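Local atomic coordinates of putative OMPA family lipoprotein (Burkholderia pseudomallei, PDB entry 4B5C), a protein that probably acts in the Tol-Pal system, as its outer-membrane lipoprotein, in invagination of the outer membrane during cell division and in maintaining its integrity. Residues A[91-96]-A[106-111]. Sequence-based numbering, arbitrary orientation.
Sequences AVRRAL and MEAVSL
In the beta-alpha-beta unit of this OmpA-like domain, Arg93 and Leu96 of helix 78-98 pack on Met106 at the start of the following edge strand, 106-112. The segment axes run nearly antiparallel, at 165°, with a closest approach of 8.6 Å, as expected for a crossover helix lying on its sheet. Met106 supplies most of the strand's share of the interface by extending toward the helix between the two side chains, one helical turn apart. Its sulfur lies against Leu96, with SD 3.4 Å from Leu96 CB and 3.6 Å from Leu96 CD1, so the leucine meets it with both its root and one methyl branch. A bend at the last torsion, chi3 -58°, turns the terminal methyl toward Arg93, where CE lies 3.8 Å from Arg93 CG and equally far, in van der Waals contact, from Arg93 O. That carbonyl accepts a hydrogen bond from Ser97 OG, and Val101 of the connecting loop touches both Leu96 and Met106. The Arg93 and Met106 side chains cross at about a right angle; chi1 of -164° sets Arg93 CG beside its own carbonyl carbon, which lets Met106 CE touch both CG and the carbonyl oxygen. Farther along the strand, Ala108 faces the helix at the closest backbone approach, 6.5 Å between its CA and Arg93 CA, and its methyl CB stands 4.3 Å from Arg93 CB.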
loop_
_atom_site.group_PDB
_atom_site.type_symbol
_atom_site.label_atom_id
_atom_site.label_comp_id
_atom_site.label_asym_id
_atom_site.label_seq_id
_atom_site.Cartn_x
_atom_site.Cartn_y
_atom_site.Cartn_z
ATOM N N ALA A 91 -4.695 -6.475 1.729
ATOM C CA ALA A 91 -4.419 -6.553 3.160
ATOM C C ALA A 91 -4.487 -5.159 3.773
ATOM O O ALA A 91 -4.989 -4.979 4.882
ATOM C CB ALA A 91 -3.066 -7.197 3.419
ATOM N N VAL A 92 -3.976 -4.177 3.036
ATOM C CA VAL A 92 -4.078 -2.779 3.435
ATOM C C VAL A 92 -5.532 -2.317 3.367
ATOM O O VAL A 92 -6.033 -1.680 4.291
ATOM C CB VAL A 92 -3.226 -1.868 2.521
ATOM C CG1 VAL A 92 -3.402 -0.412 2.912
ATOM C CG2 VAL A 92 -1.757 -2.274 2.584
ATOM N N ARG A 93 -6.202 -2.652 2.269
ATOM C CA ARG A 93 -7.595 -2.267 2.067
ATOM C C ARG A 93 -8.483 -2.785 3.203
ATOM O O ARG A 93 -9.255 -2.028 3.789
ATOM C CB ARG A 93 -8.092 -2.780 0.712
ATOM C CG ARG A 93 -9.376 -2.136 0.213
ATOM C CD ARG A 93 -10.382 -3.201 -0.193
ATOM N NE ARG A 93 -10.981 -3.827 0.980
ATOM C CZ ARG A 93 -11.414 -5.082 1.032
ATOM N NH1 ARG A 93 -11.314 -5.875 -0.029
ATOM N NH2 ARG A 93 -11.942 -5.548 2.155
ATOM N N ARG A 94 -8.364 -4.072 3.514
ATOM C CA ARG A 94 -9.133 -4.666 4.607
ATOM C C ARG A 94 -8.834 -3.978 5.941
ATOM O O ARG A 94 -9.729 -3.793 6.769
ATOM C CB ARG A 94 -8.886 -6.176 4.701
ATOM C CG ARG A 94 -9.488 -6.966 3.546
ATOM C CD ARG A 94 -9.370 -8.475 3.746
ATOM N NE ARG A 94 -8.009 -8.964 3.544
ATOM C CZ ARG A 94 -7.180 -9.300 4.528
ATOM N NH1 ARG A 94 -7.573 -9.207 5.792
ATOM N NH2 ARG A 94 -5.957 -9.734 4.248
ATOM N N ALA A 95 -7.575 -3.596 6.141
ATOM C CA ALA A 95 -7.184 -2.863 7.337
ATOM C C ALA A 95 -7.940 -1.539 7.414
ATOM O O ALA A 95 -8.438 -1.156 8.473
ATOM C CB ALA A 95 -5.681 -2.620 7.343
ATOM N N LEU A 96 -8.026 -0.852 6.280
ATOM C CA LEU A 96 -8.738 0.414 6.202
ATOM C C LEU A 96 -10.245 0.213 6.332
ATOM O O LEU A 96 -10.933 1.023 6.952
ATOM C CB LEU A 96 -8.402 1.144 4.896
ATOM C CG LEU A 96 -6.986 1.719 4.792
ATOM C CD1 LEU A 96 -6.734 2.335 3.421
ATOM C CD2 LEU A 96 -6.743 2.739 5.895
ATOM N N MET A 106 -12.075 3.196 -1.932
ATOM C CA MET A 106 -10.869 2.389 -2.115
ATOM C C MET A 106 -10.956 1.381 -3.257
ATOM O O MET A 106 -11.997 0.766 -3.488
ATOM C CB MET A 106 -10.512 1.657 -0.817
ATOM C CG MET A 106 -10.294 2.573 0.371
ATOM S SD MET A 106 -9.881 1.654 1.861
ATOM C CE MET A 106 -11.314 0.588 2.006
ATOM N N GLU A 107 -9.845 1.230 -3.969
ATOM C CA GLU A 107 -9.679 0.159 -4.944
ATOM C C GLU A 107 -8.282 -0.428 -4.808
ATOM O O GLU A 107 -7.285 0.285 -4.924
ATOM C CB GLU A 107 -9.912 0.661 -6.370
ATOM C CG GLU A 107 -11.384 0.800 -6.738
ATOM C CD GLU A 107 -12.127 -0.525 -6.657
ATOM O OE1 GLU A 107 -11.513 -1.570 -6.965
ATOM O OE2 GLU A 107 -13.318 -0.524 -6.278
ATOM N N ALA A 108 -8.218 -1.729 -4.543
ATOM C CA ALA A 108 -6.944 -2.420 -4.396
ATOM C C ALA A 108 -6.495 -2.993 -5.733
ATOM O O ALA A 108 -7.193 -3.820 -6.323
ATOM C CB ALA A 108 -7.057 -3.521 -3.351
ATOM N N VAL A 109 -5.333 -2.548 -6.208
ATOM C CA VAL A 109 -4.793 -3.018 -7.482
ATOM C C VAL A 109 -3.367 -3.553 -7.325
ATOM O O VAL A 109 -2.672 -3.220 -6.363
ATOM C CB VAL A 109 -4.818 -1.913 -8.552
ATOM C CG1 VAL A 109 -6.229 -1.379 -8.727
ATOM C CG2 VAL A 109 -3.862 -0.785 -8.179
ATOM N N SER A 110 -2.936 -4.385 -8.269
ATOM C CA SER A 110 -1.600 -4.972 -8.217
ATOM C C SER A 110 -0.777 -4.632 -9.455
ATOM O O SER A 110 -1.248 -4.790 -10.580
ATOM C CB SER A 110 -1.682 -6.492 -8.059
ATOM O OG SER A 110 -0.390 -7.076 -8.143
ATOM N N LEU A 111 0.451 -4.169 -9.237
ATOM C CA LEU A 111 1.381 -3.908 -10.330
ATOM C C LEU A 111 2.385 -5.052 -10.429
ATOM O O LEU A 111 3.225 -5.083 -11.330
ATOM C CB LEU A 111 2.118 -2.583 -10.116
ATOM C CG LEU A 111 1.245 -1.350 -9.876
ATOM C CD1 LEU A 111 2.102 -0.115 -9.634
ATOM C CD2 LEU A 111 0.286 -1.128 -11.039
#